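Local coordinates for iron-sulfur cluster assembly protein CyaY (Psychromonas ingrahamii, PDB 4HS5) that probably takes part in iron-sulfur cluster assembly, perhaps as a regulator, and is thought to bind iron, as a member of the frataxin family, at residues E5-A10 and I49-P54; L39-H44 and K95-T100; E22-D27 and E99-T104. All coordinates share one frame; numbering follows the deposited sequence.

Contact 1. Residues E5-A10 and I49-P54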
ATOM      1  N   GLU A   5      10.938  -3.715 -14.503  1.00 12.85           N
ATOM      2  CA  GLU A   5      11.469  -3.247 -13.222  1.00 11.67           C
ATOM      3  C   GLU A   5      10.365  -2.718 -12.304  1.00 13.97           C
ATOM      4  O   GLU A   5      10.382  -2.956 -11.098  1.00 10.74           O
ATOM      5  CB  GLU A   5      12.525  -2.170 -13.464  1.00 12.10           C
ATOM      6  CG  GLU A   5      13.768  -2.727 -14.162  1.00 19.62           C
ATOM      7  CD  GLU A   5      14.614  -1.659 -14.831  1.00 25.01           C
ATOM      8  OE1 GLU A   5      14.210  -0.483 -14.833  1.00 20.56           O
ATOM      9  OE2 GLU A   5      15.688  -2.007 -15.362  1.00 27.05           O
ATOM     10  N   PHE A   6       9.415  -1.993 -12.871  1.00 10.83           N
ATOM     11  CA  PHE A   6       8.316  -1.484 -12.075  1.00 10.42           C
ATOM     12  C   PHE A   6       7.561  -2.663 -11.483  1.00 11.27           C
ATOM     13  O   PHE A   6       7.154  -2.631 -10.317  1.00  9.55           O
ATOM     14  CB  PHE A   6       7.398  -0.615 -12.916  1.00  8.39           C
ATOM     15  CG  PHE A   6       6.084  -0.317 -12.250  1.00  9.59           C
ATOM     16  CD1 PHE A   6       6.016   0.550 -11.168  1.00  9.27           C
ATOM     17  CD2 PHE A   6       4.912  -0.899 -12.709  1.00 14.25           C
ATOM     18  CE1 PHE A   6       4.805   0.827 -10.550  1.00  9.89           C
ATOM     19  CE2 PHE A   6       3.702  -0.624 -12.097  1.00 16.60           C
ATOM     20  CZ  PHE A   6       3.649   0.240 -11.012  1.00 12.76           C
ATOM     21  N   ILE A   7       7.392  -3.715 -12.274  1.00 11.64           N
ATOM     22  CA  ILE A   7       6.679  -4.902 -11.821  1.00 16.31           C
ATOM     23  C   ILE A   7       7.417  -5.581 -10.672  1.00 13.71           C
ATOM     24  O   ILE A   7       6.789  -5.993  -9.686  1.00 12.85           O
ATOM     25  CB  ILE A   7       6.451  -5.901 -12.979  1.00 19.60           C
ATOM     26  CG1 ILE A   7       5.480  -5.309 -14.005  1.00 22.07           C
ATOM     27  CG2 ILE A   7       5.966  -7.237 -12.454  1.00 19.50           C
ATOM     28  CD1 ILE A   7       4.328  -4.535 -13.399  1.00 29.64           C
ATOM     29  N   GLN A   8       8.738  -5.679 -10.781  1.00 12.51           N
ATOM     30  CA  GLN A   8       9.551  -6.243  -9.707  1.00 14.04           C
ATOM     31  C   GLN A   8       9.383  -5.462  -8.406  1.00 10.50           C
ATOM     32  O   GLN A   8       9.157  -6.060  -7.354  1.00 10.47           O
ATOM     33  CB  GLN A   8      11.031  -6.301 -10.095  1.00 13.24           C
ATOM     34  CG  GLN A   8      11.368  -7.355 -11.134  1.00 16.31           C
ATOM     35  CD  GLN A   8      12.816  -7.297 -11.550  1.00 23.54           C
ATOM     36  OE1 GLN A   8      13.409  -6.218 -11.620  1.00 17.52           O
ATOM     37  NE2 GLN A   8      13.399  -8.458 -11.834  1.00 21.10           N
ATOM     38  N   LEU A   9       9.490  -4.137  -8.484  1.00  8.73           N
ATOM     39  CA  LEU A   9       9.358  -3.292  -7.304  1.00  6.31           C
ATOM     40  C   LEU A   9       7.945  -3.317  -6.730  1.00  8.07           C
ATOM     41  O   LEU A   9       7.770  -3.369  -5.512  1.00  7.50           O
ATOM     42  CB  LEU A   9       9.771  -1.861  -7.642  1.00  9.13           C
ATOM     43  CG  LEU A   9      11.269  -1.740  -7.891  1.00 10.49           C
ATOM     44  CD1 LEU A   9      11.568  -0.411  -8.547  1.00 11.54           C
ATOM     45  CD2 LEU A   9      12.030  -1.862  -6.576  1.00 11.91           C
ATOM     46  N   ALA A  10       6.935  -3.296  -7.588  1.00  7.53           N
ATOM     47  CA  ALA A  10       5.567  -3.319  -7.105  1.00  8.10           C
ATOM     48  C   ALA A  10       5.232  -4.675  -6.479  1.00  6.93           C
ATOM     49  O   ALA A  10       4.505  -4.730  -5.481  1.00  7.74           O
ATOM     50  CB  ALA A  10       4.592  -2.966  -8.223  1.00  9.20           C
ATOM     51  N   ILE A  49      -5.367  -0.706  -3.044  1.00  6.12           N
ATOM     52  CA  ILE A  49      -4.056  -0.424  -3.613  1.00  5.21           C
ATOM     53  C   ILE A  49      -4.068  -0.889  -5.065  1.00  6.98           C
ATOM     54  O   ILE A  49      -4.625  -1.934  -5.390  1.00  7.16           O
ATOM     55  CB  ILE A  49      -2.951  -1.118  -2.805  1.00  5.87           C
ATOM     56  CG1 ILE A  49      -2.917  -0.535  -1.402  1.00  9.04           C
ATOM     57  CG2 ILE A  49      -1.590  -0.953  -3.473  1.00  7.35           C
ATOM     58  CD1 ILE A  49      -2.265  -1.429  -0.398  1.00 10.62           C
ATOM     59  N   ASN A  50      -3.495  -0.085  -5.944  1.00  7.51           N
ATOM     60  CA  ASN A  50      -3.499  -0.399  -7.359  1.00 10.14           C
ATOM     61  C   ASN A  50      -2.130  -0.121  -7.952  1.00 10.68           C
ATOM     62  O   ASN A  50      -1.353   0.654  -7.401  1.00 12.36           O
ATOM     63  CB  ASN A  50      -4.571   0.430  -8.059  1.00  9.29           C
ATOM     64  CG  ASN A  50      -5.020  -0.180  -9.360  1.00 11.95           C
ATOM     65  OD1 ASN A  50      -4.320  -1.004  -9.954  1.00 15.64           O
ATOM     66  ND2 ASN A  50      -6.191   0.238  -9.830  1.00 13.97           N
ATOM     67  N   ARG A  51      -1.819  -0.792  -9.050  1.00 10.29           N
ATOM     68  CA  ARG A  51      -0.587  -0.511  -9.781  1.00 14.08           C
ATOM     69  C   ARG A  51      -0.971   0.110 -11.093  1.00 17.80           C
ATOM     70  O   ARG A  51      -1.936  -0.313 -11.739  1.00 22.31           O
ATOM     71  CB  ARG A  51       0.214  -1.787 -10.027  1.00 19.77           C
ATOM     72  CG  ARG A  51       0.860  -2.358  -8.798  1.00 23.47           C
ATOM     73  CD  ARG A  51       0.698  -3.870  -8.756  1.00 21.36           C
ATOM     74  NE  ARG A  51       1.624  -4.586  -9.618  1.00 27.66           N
ATOM     75  CZ  ARG A  51       2.440  -5.541  -9.192  1.00 23.96           C
ATOM     76  NH1 ARG A  51       2.446  -5.884  -7.908  1.00 16.88           N
ATOM     77  NH2 ARG A  51       3.257  -6.149 -10.044  1.00 25.15           N
ATOM     78  N   GLN A  52      -0.246   1.145 -11.486  1.00 15.87           N
ATOM     79  CA  GLN A  52      -0.484   1.727 -12.787  1.00 17.26           C
ATOM     80  C   GLN A  52       0.796   1.644 -13.594  1.00 21.41           C
ATOM     81  O   GLN A  52       1.634   2.547 -13.543  1.00 21.78           O
ATOM     82  CB  GLN A  52      -0.997   3.155 -12.656  1.00 18.02           C
ATOM     83  CG  GLN A  52      -2.297   3.277 -11.846  1.00 27.50           C
ATOM     84  CD  GLN A  52      -3.484   2.504 -12.432  1.00 27.34           C
ATOM     85  OE1 GLN A  52      -3.367   1.785 -13.427  1.00 34.71           O
ATOM     86  NE2 GLN A  52      -4.642   2.668 -11.807  1.00 23.25           N
ATOM     87  N   GLN A  53       0.936   0.532 -14.313  1.00 26.75           N
ATOM     88  CA  GLN A  53       2.160   0.203 -15.039  1.00 27.12           C
ATOM     89  C   GLN A  53       2.653   1.271 -16.016  1.00 26.96           C
ATOM     90  O   GLN A  53       3.833   1.596 -16.008  1.00 30.57           O
ATOM     91  CB  GLN A  53       2.039  -1.150 -15.749  1.00 28.57           C
ATOM     92  CG  GLN A  53       3.355  -1.648 -16.332  1.00 26.26           C
ATOM     93  CD  GLN A  53       3.187  -2.285 -17.698  1.00 39.04           C
ATOM     94  OE1 GLN A  53       3.588  -3.428 -17.920  1.00 40.70           O
ATOM     95  NE2 GLN A  53       2.606  -1.539 -18.627  1.00 39.65           N
ATOM     96  N   PRO A  54       1.764   1.824 -16.859  1.00 31.79           N
ATOM     97  CA  PRO A  54       2.305   2.828 -17.786  1.00 33.07           C
ATOM     98  C   PRO A  54       2.828   4.094 -17.096  1.00 32.67           C
ATOM     99  O   PRO A  54       3.609   4.833 -17.694  1.00 34.52           O
ATOM    100  CB  PRO A  54       1.110   3.156 -18.691  1.00 38.67           C
ATOM    101  CG  PRO A  54      -0.098   2.700 -17.947  1.00 37.51           C
ATOM    102  CD  PRO A  54       0.344   1.526 -17.128  1.00 27.63           C
TER
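In the frataxin fold two helices pack against one side of an antiparallel sheet, and here the first turns of helix 3-24 meet the end of strand 46-52 through Phe6, Ile7 and Ala10 on one side and Arg51 and Gln53 on the other. The short helical and strand segments run nearly antiparallel, at 165°, with axes 10.2 Å apart, a gap that side chains have to fill. Phe6 does so from the helix. Its CG stands anti to the backbone N (chi1 167°), which carries the ring across to the last residues of the strand and Gln53 beyond them. There Phe6 CE2 lies 3.4 Å from Gln53 CA, while Phe6 CZ reaches Arg51 CB at 4.1 Å. The side chain of Gln53 passes the ring on a slant, its CG 4.0 Å from Phe6 CD2, and the amide plane is turned 71° from the ring. His56 meets the same ring from beyond the two segments.

Arg51 answers from the strand. Bent at chi2 and chi3, its chain lays the aliphatic part along Ala10 CB and carries the guanidinium across to the helix. No hydrogen bond links the two segments; the charge is instead paired with Asp11, one residue further along the helix, through NH2, and Tyr14 adds a cation-pi contact. Ile7 crosses the arginine at about a right angle, with CG2 3.8 Å from Arg51 NH2. The methyl of Ala10 sits over the centre of one guanidinium face, Ala10 CB lying 3.5 Å from Arg51 CZ.

Contact 2. Residues L39-H44 and K95-T100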
ATOM      1  N   LEU A  39      -7.365  -4.297   1.046  1.00  7.27           N
ATOM      2  CA  LEU A  39      -7.243  -4.620   2.458  1.00  6.26           C
ATOM      3  C   LEU A  39      -8.594  -4.366   3.104  1.00  8.67           C
ATOM      4  O   LEU A  39      -9.181  -3.303   2.904  1.00  9.49           O
ATOM      5  CB  LEU A  39      -6.188  -3.730   3.106  1.00  7.30           C
ATOM      6  CG  LEU A  39      -4.813  -3.694   2.438  1.00  6.65           C
ATOM      7  CD1 LEU A  39      -3.845  -2.869   3.250  1.00 10.10           C
ATOM      8  CD2 LEU A  39      -4.292  -5.107   2.253  1.00  9.78           C
ATOM      9  N   GLU A  40      -9.099  -5.329   3.863  1.00 11.64           N
ATOM     10  CA  GLU A  40     -10.346  -5.109   4.590  1.00 11.27           C
ATOM     11  C   GLU A  40     -10.170  -5.304   6.088  1.00 11.74           C
ATOM     12  O   GLU A  40      -9.486  -6.221   6.543  1.00 12.40           O
ATOM     13  CB  GLU A  40     -11.481  -5.991   4.065  1.00 16.94           C
ATOM     14  CG  GLU A  40     -12.798  -5.774   4.822  1.00 20.52           C
ATOM     15  CD  GLU A  40     -14.012  -6.307   4.085  1.00 34.70           C
ATOM     16  OE1 GLU A  40     -13.861  -6.781   2.938  1.00 32.12           O
ATOM     17  OE2 GLU A  40     -15.124  -6.233   4.657  1.00 34.18           O
ATOM     18  N   PHE A  41     -10.809  -4.424   6.843  1.00 12.65           N
ATOM     19  CA  PHE A  41     -10.760  -4.472   8.288  1.00 15.11           C
ATOM     20  C   PHE A  41     -12.076  -5.058   8.817  1.00 12.10           C
ATOM     21  O   PHE A  41     -13.051  -5.193   8.073  1.00 15.05           O
ATOM     22  CB  PHE A  41     -10.484  -3.066   8.815  1.00 15.92           C
ATOM     23  CG  PHE A  41      -9.311  -2.396   8.133  1.00 17.77           C
ATOM     24  CD1 PHE A  41      -8.021  -2.856   8.342  1.00 18.11           C
ATOM     25  CD2 PHE A  41      -9.507  -1.325   7.271  1.00 14.26           C
ATOM     26  CE1 PHE A  41      -6.937  -2.257   7.711  1.00 17.70           C
ATOM     27  CE2 PHE A  41      -8.428  -0.714   6.639  1.00 15.82           C
ATOM     28  CZ  PHE A  41      -7.144  -1.185   6.854  1.00 19.46           C
ATOM     29  N   GLU A  42     -12.115  -5.446  10.082  1.00 20.72           N
ATOM     30  CA  GLU A  42     -13.340  -6.088  10.538  1.00 21.20           C
ATOM     31  C   GLU A  42     -14.501  -5.110  10.717  1.00 21.73           C
ATOM     32  O   GLU A  42     -15.652  -5.532  10.794  1.00 25.03           O
ATOM     33  CB  GLU A  42     -13.128  -6.983  11.756  1.00 31.27           C
ATOM     34  CG  GLU A  42     -12.201  -6.445  12.804  1.00 27.57           C
ATOM     35  CD  GLU A  42     -12.083  -7.414  13.958  1.00 39.45           C
ATOM     36  OE1 GLU A  42     -12.694  -8.503  13.868  1.00 41.55           O
ATOM     37  OE2 GLU A  42     -11.391  -7.088  14.944  1.00 40.02           O
ATOM     38  N   ASN A  43     -14.211  -3.809  10.734  1.00 20.53           N
ATOM     39  CA  ASN A  43     -15.289  -2.823  10.665  1.00 18.31           C
ATOM     40  C   ASN A  43     -15.856  -2.656   9.251  1.00 14.28           C
ATOM     41  O   ASN A  43     -16.702  -1.794   9.013  1.00 18.02           O
ATOM     42  CB  ASN A  43     -14.893  -1.475  11.292  1.00 18.26           C
ATOM     43  CG  ASN A  43     -13.823  -0.725  10.501  1.00 22.02           C
ATOM     44  OD1 ASN A  43     -13.365  -1.164   9.444  1.00 18.55           O
ATOM     45  ND2 ASN A  43     -13.437   0.437  11.015  1.00 20.09           N
ATOM     46  N   HIS A  44     -15.357  -3.487   8.329  1.00 14.55           N
ATOM     47  CA  HIS A  44     -15.835  -3.585   6.945  1.00 17.53           C
ATOM     48  C   HIS A  44     -15.410  -2.411   6.055  1.00 11.65           C
ATOM     49  O   HIS A  44     -15.836  -2.321   4.900  1.00 16.55           O
ATOM     50  CB  HIS A  44     -17.354  -3.809   6.877  1.00 16.87           C
ATOM     51  CG  HIS A  44     -17.799  -5.144   7.398  1.00 20.90           C
ATOM     52  ND1 HIS A  44     -19.127  -5.455   7.599  1.00 29.76           N
ATOM     53  CD2 HIS A  44     -17.098  -6.246   7.755  1.00 24.64           C
ATOM     54  CE1 HIS A  44     -19.225  -6.688   8.062  1.00 25.76           C
ATOM     55  NE2 HIS A  44     -18.008  -7.191   8.164  1.00 24.94           N
ATOM     56  N   LYS A  95      -5.894   4.848  11.512  1.00 16.24           N
ATOM     57  CA  LYS A  95      -6.877   5.927  11.508  1.00 19.37           C
ATOM     58  C   LYS A  95      -8.263   5.437  11.109  1.00 18.70           C
ATOM     59  O   LYS A  95      -9.268   6.007  11.540  1.00 26.80           O
ATOM     60  CB  LYS A  95      -6.389   7.074  10.617  1.00 22.91           C
ATOM     61  CG  LYS A  95      -7.444   7.911   9.923  1.00 32.71           C
ATOM     62  CD  LYS A  95      -6.761   8.840   8.911  1.00 32.97           C
ATOM     63  CE  LYS A  95      -5.904   8.052   7.909  1.00 37.54           C
ATOM     64  NZ  LYS A  95      -6.630   7.703   6.648  1.00 30.33           N
ATOM     65  N   GLN A  96      -8.326   4.359  10.329  1.00 23.78           N
ATOM     66  CA  GLN A  96      -9.610   3.783   9.924  1.00 23.74           C
ATOM     67  C   GLN A  96     -10.090   2.681  10.849  1.00 22.80           C
ATOM     68  O   GLN A  96     -11.291   2.402  10.907  1.00 24.54           O
ATOM     69  CB  GLN A  96      -9.524   3.195   8.516  1.00 24.77           C
ATOM     70  CG  GLN A  96      -9.434   4.226   7.428  1.00 24.16           C
ATOM     71  CD  GLN A  96      -9.634   3.632   6.051  1.00 21.27           C
ATOM     72  OE1 GLN A  96     -10.086   2.489   5.901  1.00 25.52           O
ATOM     73  NE2 GLN A  96      -9.313   4.417   5.032  1.00 16.70           N
ATOM     74  N   SER A  97      -9.163   2.048  11.561  1.00 17.73           N
ATOM     75  CA  SER A  97      -9.481   0.805  12.258  1.00 19.94           C
ATOM     76  C   SER A  97      -8.803   0.609  13.623  1.00 23.48           C
ATOM     77  O   SER A  97      -9.069  -0.374  14.319  1.00 23.64           O
ATOM     78  CB  SER A  97      -9.139  -0.365  11.353  1.00 26.26           C
ATOM     79  OG  SER A  97      -7.731  -0.471  11.220  1.00 27.94           O
ATOM     80  N   LYS A  98      -7.918   1.529  13.993  1.00 19.31           N
ATOM     81  CA  LYS A  98      -7.239   1.499  15.302  1.00 16.74           C
ATOM     82  C   LYS A  98      -6.352   0.281  15.605  1.00 24.92           C
ATOM     83  O   LYS A  98      -6.027   0.022  16.762  1.00 25.69           O
ATOM     84  CB  LYS A  98      -8.228   1.752  16.450  1.00 29.98           C
ATOM     85  CG  LYS A  98      -8.993   3.058  16.317  1.00 24.44           C
ATOM     86  CD  LYS A  98      -8.057   4.243  16.123  1.00 30.34           C
ATOM     87  CE  LYS A  98      -8.799   5.419  15.497  1.00 40.88           C
ATOM     88  NZ  LYS A  98      -7.882   6.541  15.173  1.00 29.71           N
ATOM     89  N   GLU A  99      -5.918  -0.449  14.582  1.00 24.43           N
ATOM     90  CA  GLU A  99      -4.923  -1.482  14.838  1.00 26.81           C
ATOM     91  C   GLU A  99      -3.597  -1.025  14.254  1.00 18.57           C
ATOM     92  O   GLU A  99      -3.545  -0.100  13.432  1.00 18.38           O
ATOM     93  CB  GLU A  99      -5.332  -2.830  14.253  1.00 36.61           C
ATOM     94  CG  GLU A  99      -5.071  -4.050  15.112  1.00 35.46           C
ATOM     95  CD  GLU A  99      -5.708  -5.298  14.511  1.00 24.83           C
ATOM     96  OE1 GLU A  99      -6.148  -5.236  13.345  1.00 37.85           O
ATOM     97  OE2 GLU A  99      -5.760  -6.335  15.196  1.00 26.79           O
ATOM     98  N   THR A 100      -2.537  -1.664  14.720  1.00 20.08           N
ATOM     99  CA  THR A 100      -1.187  -1.252  14.390  1.00 14.54           C
ATOM    100  C   THR A 100      -0.511  -2.306  13.515  1.00 16.10           C
ATOM    101  O   THR A 100      -0.466  -3.493  13.849  1.00 16.63           O
ATOM    102  CB  THR A 100      -0.374  -0.940  15.663  1.00 17.86           C
ATOM    103  OG1 THR A 100      -0.992   0.147  16.368  1.00 18.79           O
ATOM    104  CG2 THR A 100       1.053  -0.555  15.322  1.00 20.50           C
TER
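Apolar contact between Phe41 and Ser97 brings the end of strand 36-41 against the last turn of helix 85-97. Ser97 CB lies over one face of the Phe41 ring, 4.2 Å from the centroid and 26° off the normal, as a CH-pi contact. Its hydroxyl covers the same face nearer the rim, with Ser97 OG 3.7 Å from Phe41 CD1. That oxygen is set between the backbone N and the carbonyl carbon and hydrogen-bonds to the carbonyl O of Ile93, a helical turn earlier, so the polar atom above the ring has a partner within its own helix. Gln96 comes to a different part of the ring: the end of its side chain meets the edge near CE2, with the amide plane 83° from the ring plane.

In the frataxin α-β sandwich, the last turn of the C-terminal helix packs on the sheet here, and Phe41, also touching Val28, Leu47 and Ile93, fills the space between the layers. Just past it the chain folds into a type I turn from Phe41 to His44, closed by the bond from His44 N to Phe41 O.

Hydrogen bonding across the contact comes from that turn. Asn43 ND2 donates to the backbone O of Gln96 at 2.9 Å, with an N-H...O angle of 141°; the acceptor lies close to the plane of the asparagine amide. Asn43 OD1 is engaged by the hydroxyl of Thr45.

Contact 3. Residues E22-D27 and E99-T104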
ATOM      1  N   GLU A  22       0.867 -10.322   8.123  1.00 15.48           N
ATOM      2  CA  GLU A  22       0.938 -11.643   8.751  1.00 14.99           C
ATOM      3  C   GLU A  22       1.797 -11.579   9.998  1.00 15.51           C
ATOM      4  O   GLU A  22       1.519 -12.230  11.005  1.00 19.50           O
ATOM      5  CB  GLU A  22       1.539 -12.664   7.770  1.00 11.49           C
ATOM      6  CG  GLU A  22       0.675 -12.984   6.558  1.00 16.60           C
ATOM      7  CD  GLU A  22      -0.621 -13.701   6.899  1.00 13.61           C
ATOM      8  OE1 GLU A  22      -0.755 -14.219   8.030  1.00 22.16           O
ATOM      9  OE2 GLU A  22      -1.513 -13.764   6.033  1.00 21.30           O
ATOM     10  N   GLU A  23       2.833 -10.765   9.918  1.00 13.64           N
ATOM     11  CA  GLU A  23       3.838 -10.617  10.946  1.00 13.94           C
ATOM     12  C   GLU A  23       3.302  -9.835  12.153  1.00 17.42           C
ATOM     13  O   GLU A  23       3.612 -10.154  13.305  1.00 22.31           O
ATOM     14  CB  GLU A  23       4.994  -9.879  10.309  1.00 20.04           C
ATOM     15  CG  GLU A  23       6.256  -9.810  11.083  1.00 23.58           C
ATOM     16  CD  GLU A  23       7.102  -8.693  10.560  1.00 24.59           C
ATOM     17  OE1 GLU A  23       7.074  -7.608  11.168  1.00 25.02           O
ATOM     18  OE2 GLU A  23       7.743  -8.877   9.507  1.00 14.22           O
ATOM     19  N   SER A  24       2.496  -8.816  11.875  1.00 17.59           N
ATOM     20  CA  SER A  24       1.917  -7.953  12.901  1.00 13.60           C
ATOM     21  C   SER A  24       0.877  -8.712  13.712  1.00 14.76           C
ATOM     22  O   SER A  24       0.583  -8.349  14.857  1.00 16.91           O
ATOM     23  CB  SER A  24       1.216  -6.778  12.240  1.00 13.39           C
ATOM     24  OG  SER A  24      -0.003  -7.208  11.667  1.00 10.95           O
ATOM     25  N   GLY A  25       0.310  -9.749  13.108  1.00  9.85           N
ATOM     26  CA  GLY A  25      -0.801 -10.485  13.697  1.00 17.78           C
ATOM     27  C   GLY A  25      -2.157  -9.818  13.509  1.00 25.20           C
ATOM     28  O   GLY A  25      -3.193 -10.357  13.905  1.00 15.64           O
ATOM     29  N   ALA A  26      -2.158  -8.649  12.884  1.00 15.29           N
ATOM     30  CA  ALA A  26      -3.376  -7.837  12.808  1.00 14.63           C
ATOM     31  C   ALA A  26      -4.531  -8.462  12.028  1.00 15.37           C
ATOM     32  O   ALA A  26      -4.336  -9.282  11.123  1.00 15.62           O
ATOM     33  CB  ALA A  26      -3.053  -6.458  12.256  1.00 16.30           C
ATOM     34  N   ASP A  27      -5.747  -8.055  12.387  1.00 11.74           N
ATOM     35  CA  ASP A  27      -6.936  -8.544  11.711  1.00 11.46           C
ATOM     36  C   ASP A  27      -7.194  -7.702  10.485  1.00 16.86           C
ATOM     37  O   ASP A  27      -8.080  -6.846  10.458  1.00 17.84           O
ATOM     38  CB  ASP A  27      -8.134  -8.508  12.652  1.00 16.76           C
ATOM     39  CG  ASP A  27      -7.932  -9.381  13.870  1.00 18.85           C
ATOM     40  OD1 ASP A  27      -8.003  -8.839  14.986  1.00 15.90           O
ATOM     41  OD2 ASP A  27      -7.685 -10.591  13.704  1.00 20.70           O
ATOM     42  N   GLU A  99      -5.918  -0.449  14.582  1.00 24.43           N
ATOM     43  CA  GLU A  99      -4.923  -1.482  14.838  1.00 26.81           C
ATOM     44  C   GLU A  99      -3.597  -1.025  14.254  1.00 18.57           C
ATOM     45  O   GLU A  99      -3.545  -0.100  13.432  1.00 18.38           O
ATOM     46  CB  GLU A  99      -5.332  -2.830  14.253  1.00 36.61           C
ATOM     47  CG  GLU A  99      -5.071  -4.050  15.112  1.00 35.46           C
ATOM     48  CD  GLU A  99      -5.708  -5.298  14.511  1.00 24.83           C
ATOM     49  OE1 GLU A  99      -6.148  -5.236  13.345  1.00 37.85           O
ATOM     50  OE2 GLU A  99      -5.760  -6.335  15.196  1.00 26.79           O
ATOM     51  N   THR A 100      -2.537  -1.664  14.720  1.00 20.08           N
ATOM     52  CA  THR A 100      -1.187  -1.252  14.390  1.00 14.54           C
ATOM     53  C   THR A 100      -0.511  -2.306  13.515  1.00 16.10           C
ATOM     54  O   THR A 100      -0.466  -3.493  13.849  1.00 16.63           O
ATOM     55  CB  THR A 100      -0.374  -0.940  15.663  1.00 17.86           C
ATOM     56  OG1 THR A 100      -0.992   0.147  16.368  1.00 18.79           O
ATOM     57  CG2 THR A 100       1.053  -0.555  15.322  1.00 20.50           C
ATOM     58  N   VAL A 101      -0.053  -1.863  12.351  1.00 11.92           N
ATOM     59  CA  VAL A 101       0.813  -2.665  11.491  1.00 11.45           C
ATOM     60  C   VAL A 101       1.941  -1.735  11.101  1.00  9.88           C
ATOM     61  O   VAL A 101       1.713  -0.725  10.432  1.00 11.58           O
ATOM     62  CB  VAL A 101       0.107  -3.174  10.209  1.00 11.62           C
ATOM     63  CG1 VAL A 101       1.085  -3.970   9.354  1.00 12.07           C
ATOM     64  CG2 VAL A 101      -1.099  -4.042  10.538  1.00  9.03           C
ATOM     65  N   ASP A 102       3.148  -2.053  11.556  1.00 10.78           N
ATOM     66  CA  ASP A 102       4.331  -1.305  11.143  1.00 15.19           C
ATOM     67  C   ASP A 102       4.888  -1.981   9.896  1.00 13.70           C
ATOM     68  O   ASP A 102       5.271  -3.144   9.943  1.00 14.49           O
ATOM     69  CB  ASP A 102       5.365  -1.313  12.272  1.00 13.81           C
ATOM     70  CG  ASP A 102       6.518  -0.361  12.027  1.00 16.00           C
ATOM     71  OD1 ASP A 102       7.266  -0.099  12.990  1.00 17.84           O
ATOM     72  OD2 ASP A 102       6.680   0.130  10.889  1.00 14.34           O
ATOM     73  N   PHE A 103       4.921  -1.257   8.779  1.00 11.03           N
ATOM     74  CA  PHE A 103       5.404  -1.822   7.523  1.00 15.14           C
ATOM     75  C   PHE A 103       6.862  -1.503   7.284  1.00 15.04           C
ATOM     76  O   PHE A 103       7.484  -2.060   6.380  1.00 18.95           O
ATOM     77  CB  PHE A 103       4.599  -1.267   6.351  1.00 15.87           C
ATOM     78  CG  PHE A 103       3.176  -1.733   6.320  1.00 13.42           C
ATOM     79  CD1 PHE A 103       2.163  -0.938   6.822  1.00 13.71           C
ATOM     80  CD2 PHE A 103       2.856  -2.965   5.775  1.00  9.82           C
ATOM     81  CE1 PHE A 103       0.851  -1.366   6.800  1.00 11.26           C
ATOM     82  CE2 PHE A 103       1.542  -3.408   5.743  1.00  9.70           C
ATOM     83  CZ  PHE A 103       0.531  -2.605   6.254  1.00 11.93           C
ATOM     84  N   THR A 104       7.410  -0.609   8.103  0.81 12.72           N
ATOM     85  CA  THR A 104       8.750  -0.084   7.861  0.81 14.77           C
ATOM     86  C   THR A 104       9.831  -0.811   8.657  0.81 16.72           C
ATOM     87  O   THR A 104      10.809  -1.289   8.089  0.81 25.41           O
ATOM     88  CB  THR A 104       8.800   1.428   8.141  0.81 12.26           C
ATOM     89  OG1 THR A 104       7.872   2.098   7.273  0.81 16.58           O
ATOM     90  CG2 THR A 104      10.197   1.967   7.889  0.81 12.80           C
TER
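Where helix 3-24 runs out, Ser24, Ala26 and Asp27 lie against the C-terminal tail through Val101 and Glu99, and the contact divides into a close apolar half and a more open polar one. This is the helix-to-first-strand connection of the frataxin fold, crossed by the segment that follows helix 85-97.

The close half centres on Val101. Its CG2 branch, anti to the carbonyl carbon, rests against two residues of the connection, which lie side by side: it is 3.6 Å from Ala26 CB and 3.5 Å from Ser24 OG. The other branch, CG1, approaches Ser24 CB at 4.0 Å and also lies over one face of Phe103, a buried ring that packs between the two helices. The polar needs of the serine oxygen are met elsewhere. Ser24 OG accepts from Ala26 N at 2.9 Å in an ST turn, and is also hydrogen-bonded to the carbonyl O of Ile21. Gly25, with positive phi, is the first residue beyond the helix and lies within this turn.

Toward solvent the contact becomes looser and charged. The extended chain of Glu99 brings its carboxylate to the backbone of Asp27, whose N donates to Glu99 OE1 at 3.0 Å and more weakly to OE2. The donor comes to OE1 on the syn side, 29° out of the carboxylate plane. Ala26 CB is packed beside the same oxygen. Less comfortably, Asp27 OD1 is 3.4 Å from Glu99 OE2, the two carboxylate planes 34° apart.

Glu99 is thus held by a backbone N-H beside a second acid, and Glu42 adds a third carboxylate near Asp27. If these groups are ionised, their repulsion probably offsets part of what the hydrogen bonds gain, and could raise the proton affinity of one of them.

In the fold
Contacts 1 and 2 both join a helix to the sheet, on the neighbouring strands 46-52 and 36-41, and both are partly buried; contact 3 is a surface contact between the end of a helix and the C-terminal tail. Helix 3-24 serves contact 1 near its start and contact 3 at its end, their centres about 23 Å apart on opposite sides of the chain's centre. Contacts 2 and 3 lie much closer together, about 11 Å between centres, and share Glu99 and Thr100. Their chemistry differs accordingly: aromatic and guanidinium packing in contact 1, a ring face covered by a serine, with one hydrogen bond from an asparagine amide, in contact 2, and a carboxylate gripping backbone in contact 3.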